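Local coordinates for invertase/pectin methylesterase inhibitor family protein (Arabidopsis thaliana, PDB 1X91), which inhibits plant pectin methylesterases in the cell wall space as a secreted, disulfide-bonded four-helix bundle protein with an N-terminal alpha-hairpin extension, at residues R67-Y79 and A112-D126. The protein carries 1 engineered substitution. Numbering follows the deposited sequence. Where two conformers were deposited one is given.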
# COMPACT_ATOMS: atom_id res chain seq x y z
N ARG A 67 12.02 19.51 -11.91
CA ARG A 67 10.85 18.68 -12.28
C ARG A 67 10.76 17.46 -11.33
O ARG A 67 9.70 17.20 -10.72
CB ARG A 67 10.89 18.24 -13.74
CG ARG A 67 9.52 18.03 -14.42
CD ARG A 67 8.61 19.27 -14.47
NE ARG A 67 7.69 19.27 -13.33
CZ ARG A 67 6.93 20.28 -12.92
NH1 ARG A 67 6.97 21.45 -13.52
NH2 ARG A 67 6.14 20.13 -11.86
N SER A 68 11.85 16.72 -11.21
CA SER A 68 11.96 15.65 -10.21
C SER A 68 11.63 16.11 -8.81
O SER A 68 10.95 15.41 -8.06
CB SER A 68 13.38 15.11 -10.22
OG SER A 68 13.64 14.45 -11.43
N LYS A 69 12.12 17.28 -8.42
CA LYS A 69 11.91 17.76 -7.06
C LYS A 69 10.42 17.97 -6.77
O LYS A 69 9.96 17.60 -5.69
CB LYS A 69 12.74 19.04 -6.78
CG LYS A 69 12.74 19.43 -5.31
CD LYS A 69 13.65 20.63 -4.98
N LEU A 70 9.69 18.51 -7.72
CA LEU A 70 8.28 18.80 -7.49
C LEU A 70 7.56 17.46 -7.43
O LEU A 70 6.69 17.25 -6.56
CB LEU A 70 7.67 19.66 -8.59
CG LEU A 70 6.23 20.09 -8.30
N ALA A 71 7.92 16.54 -8.30
CA ALA A 71 7.28 15.23 -8.32
C ALA A 71 7.51 14.46 -7.04
O ALA A 71 6.57 13.89 -6.47
CB ALA A 71 7.74 14.39 -9.51
N TYR A 72 8.74 14.38 -6.59
CA TYR A 72 9.07 13.64 -5.38
C TYR A 72 8.49 14.32 -4.13
O TYR A 72 8.12 13.63 -3.18
CB TYR A 72 10.58 13.39 -5.25
CG TYR A 72 11.14 12.49 -6.35
CD1 TYR A 72 10.48 11.35 -6.79
CD2 TYR A 72 12.35 12.80 -6.98
CE1 TYR A 72 10.99 10.57 -7.78
CE2 TYR A 72 12.85 12.01 -7.96
CZ TYR A 72 12.19 10.91 -8.39
OH TYR A 72 12.73 10.13 -9.39
N ARG A 73 8.41 15.64 -4.13
CA ARG A 73 7.78 16.38 -3.04
C ARG A 73 6.27 16.10 -2.98
O ARG A 73 5.73 15.96 -1.88
CB ARG A 73 8.01 17.88 -3.14
CG ARG A 73 9.32 18.34 -2.56
CD ARG A 73 9.52 19.85 -2.73
NE ARG A 73 10.79 20.29 -2.16
N SER A 74 5.63 16.00 -4.14
CA SER A 74 4.24 15.58 -4.22
C SER A 74 4.11 14.15 -3.66
O SER A 74 3.13 13.83 -2.91
CB SER A 74 3.75 15.64 -5.66
OG SER A 74 2.48 15.02 -5.81
N CYS A 75 5.05 13.30 -4.00
CA CYS A 75 5.07 11.93 -3.49
C CYS A 75 5.20 11.95 -1.95
O CYS A 75 4.52 11.19 -1.26
CB CYS A 75 6.19 11.09 -4.13
SG CYS A 75 5.87 10.57 -5.82
N VAL A 76 6.01 12.86 -1.41
CA VAL A 76 6.17 12.91 0.05
C VAL A 76 4.84 13.28 0.71
O VAL A 76 4.47 12.66 1.70
CB VAL A 76 7.27 13.92 0.47
CG1 VAL A 76 7.18 14.27 1.96
CG2 VAL A 76 8.64 13.38 0.14
N ASP A 77 4.14 14.25 0.15
CA ASP A 77 2.86 14.67 0.68
C ASP A 77 1.88 13.50 0.61
O ASP A 77 1.15 13.27 1.58
CB ASP A 77 2.33 15.87 -0.07
CG ASP A 77 3.18 17.11 0.11
OD1 ASP A 77 4.01 17.17 1.04
OD2 ASP A 77 3.08 18.07 -0.65
N GLU A 78 1.86 12.78 -0.50
CA GLU A 78 0.93 11.65 -0.66
C GLU A 78 1.26 10.55 0.33
O GLU A 78 0.34 9.92 0.88
CB GLU A 78 0.96 11.11 -2.09
CG GLU A 78 0.43 12.11 -3.12
CD GLU A 78 -1.04 12.44 -2.92
OE1 GLU A 78 -1.80 11.59 -2.48
OE2 GLU A 78 -1.43 13.61 -3.14
N TYR A 79 2.54 10.28 0.57
CA TYR A 79 2.94 9.25 1.49
C TYR A 79 2.71 9.62 2.95
O TYR A 79 2.38 8.74 3.75
CB TYR A 79 4.37 8.73 1.22
CG TYR A 79 4.33 7.64 0.14
CD1 TYR A 79 4.80 7.89 -1.15
CD2 TYR A 79 3.62 6.46 0.34
CE1 TYR A 79 4.72 6.92 -2.14
CE2 TYR A 79 3.51 5.50 -0.66
CZ TYR A 79 4.11 5.75 -1.90
OH TYR A 79 4.04 4.82 -2.93
N ALA A 112 -0.52 6.14 -3.25
CA ALA A 112 0.47 5.45 -4.04
C ALA A 112 0.25 5.67 -5.54
O ALA A 112 1.21 5.90 -6.26
CB ALA A 112 0.53 3.97 -3.69
N ASP A 113 -1.00 5.62 -5.99
CA ASP A 113 -1.34 5.75 -7.41
C ASP A 113 -1.00 7.15 -7.88
O ASP A 113 -0.50 7.34 -9.02
CB ASP A 113 -2.84 5.48 -7.61
CG ASP A 113 -3.17 4.59 -8.82
OD1 ASP A 113 -2.28 4.23 -9.62
OD2 ASP A 113 -4.36 4.19 -9.01
N THR A 114 -1.23 8.12 -7.02
CA THR A 114 -0.98 9.53 -7.34
C THR A 114 0.52 9.77 -7.44
O THR A 114 0.96 10.41 -8.38
CB THR A 114 -1.55 10.45 -6.30
OG1 THR A 114 -2.99 10.40 -6.30
CG2 THR A 114 -1.17 11.94 -6.59
N CYS A 115 1.30 9.21 -6.51
CA CYS A 115 2.75 9.23 -6.65
C CYS A 115 3.20 8.67 -7.99
O CYS A 115 3.98 9.31 -8.71
CB CYS A 115 3.43 8.51 -5.48
SG CYS A 115 5.27 8.53 -5.66
N LEU A 116 2.66 7.53 -8.40
CA LEU A 116 3.01 6.93 -9.68
C LEU A 116 2.69 7.89 -10.83
O LEU A 116 3.48 8.08 -11.76
CB LEU A 116 2.26 5.65 -9.88
CG LEU A 116 2.85 4.49 -9.14
CD1 LEU A 116 1.87 3.33 -9.15
CD2 LEU A 116 4.22 4.13 -9.77
N ASP A 117 1.52 8.53 -10.77
CA ASP A 117 1.14 9.53 -11.78
C ASP A 117 2.00 10.83 -11.72
O ASP A 117 2.23 11.48 -12.74
CB ASP A 117 -0.35 9.86 -11.65
CG ASP A 117 -1.27 8.70 -12.08
OD1 ASP A 117 -0.81 7.76 -12.76
OD2 ASP A 117 -2.49 8.67 -11.79
N ASP A 118 2.49 11.20 -10.54
CA ASP A 118 3.29 12.40 -10.38
C ASP A 118 4.68 12.21 -10.99
O ASP A 118 5.32 13.23 -11.35
CB ASP A 118 3.52 12.75 -8.90
CG ASP A 118 2.30 13.35 -8.19
OD1 ASP A 118 1.49 14.06 -8.81
OD2 ASP A 118 2.16 13.24 -6.95
N VAL A 119 5.16 10.96 -11.06
CA VAL A 119 6.53 10.64 -11.54
C VAL A 119 6.56 10.12 -12.97
O VAL A 119 7.65 9.88 -13.50
CB VAL A 119 7.35 9.68 -10.61
CG1 VAL A 119 7.46 10.21 -9.19
CG2 VAL A 119 6.78 8.28 -10.60
N LYS A 120 5.38 9.98 -13.57
CA LYS A 120 5.23 9.34 -14.89
C LYS A 120 5.84 10.11 -16.02
O LYS A 120 6.25 9.50 -17.00
CB LYS A 120 3.75 9.13 -15.22
CG LYS A 120 3.02 10.42 -15.67
N ARG A 121 5.83 11.43 -15.92
CA ARG A 121 6.28 12.31 -16.98
C ARG A 121 7.76 12.57 -16.84
O ARG A 121 8.31 13.33 -17.66
CG ARG A 121 4.01 13.53 -17.48
N LEU A 122 8.39 11.97 -15.82
CA LEU A 122 9.83 12.11 -15.68
C LEU A 122 10.60 11.26 -16.72
O LEU A 122 10.33 10.10 -16.96
CB LEU A 122 10.28 11.79 -14.25
CG LEU A 122 9.67 12.64 -13.12
CD1 LEU A 122 10.15 12.13 -11.78
CD2 LEU A 122 9.97 14.09 -13.23
N ARG A 123 11.60 11.87 -17.32
CA ARG A 123 12.44 11.16 -18.25
C ARG A 123 13.21 9.98 -17.64
O ARG A 123 13.37 8.93 -18.26
CB ARG A 123 13.42 12.14 -18.87
CG ARG A 123 14.19 11.58 -20.05
CD ARG A 123 13.31 11.03 -21.17
NE ARG A 123 14.11 10.72 -22.37
CZ ARG A 123 13.64 10.17 -23.48
NH1 ARG A 123 12.36 9.88 -23.64
NH2 ARG A 123 14.48 9.92 -24.46
N SER A 124 13.71 10.20 -16.43
CA SER A 124 14.45 9.21 -15.67
C SER A 124 13.95 9.31 -14.25
O SER A 124 13.78 10.39 -13.71
CB SER A 124 15.98 9.41 -15.74
OG SER A 124 16.67 8.16 -15.55
N VAL A 125 13.66 8.16 -13.66
CA VAL A 125 13.00 8.11 -12.38
C VAL A 125 13.70 7.13 -11.45
O VAL A 125 14.42 6.23 -11.91
CB VAL A 125 11.54 7.68 -12.56
CG1 VAL A 125 11.46 6.27 -13.10
CG2 VAL A 125 10.79 7.87 -11.25
N ASP A 126 13.57 7.39 -10.15
CA ASP A 126 14.08 6.44 -9.16
C ASP A 126 13.24 5.15 -9.14
O ASP A 126 12.05 5.18 -8.84
CB ASP A 126 14.08 7.05 -7.78
CG ASP A 126 14.68 6.13 -6.79
OD1 ASP A 126 15.93 6.08 -6.66
OD2 ASP A 126 13.99 5.36 -6.11
O HOH W 1 13.89 11.75 -11.25
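Cys75 and Cys115 form a disulfide that ties the two segments together covalently, with an S-S torsion of 91°. Cys115 SG stands anti to its own backbone N (chi1 180°), which extends it toward Cys75. Cys115 SG also lies at the edge of the Tyr79 ring, 3.9 Å from Tyr79 CE1. Tyr79 OH comes within 3.7 Å of Ala112 CB and hydrogen-bonds to Ser133 OG on helix 127-149.

Polar links gather at Tyr72. Its OH accepts a nearly straight hydrogen bond from the backbone N of Asp126, 3.0 Å away. Asp126 is the N-cap of helix 127-149, and its OD2 hydrogen-bonds to Ser128 OG and Val129 N. One water also bonds to the Tyr72 OH and donates to Ser68 OG and Ser124 O. Ser68 OG has a further partner in Asp65.

Val119 CG1 sits 3.7 Å from Cys75 SG and also meets Tyr72 CE1, its side chain crossing the tyrosine at about a right angle. Leu122 spreads its two methyls: CD1 reaches Ala71 CB at 4.0 Å, and CD2 rests on the backbone of Ser68. A phenylalanine at Tyr72 would probably leave the Asp126 N-H without its acceptor and the water less firmly held.

Asp118 packs as a knob among Ala71, Ser74, Cys75 and Glu78. The axes of segments 67-79 and 112-119 run antiparallel and approach to 8.7 Å. The disulfide thus joins helices 66-94 and 98-119, two antiparallel members of the PMEI-family four-helix bundle.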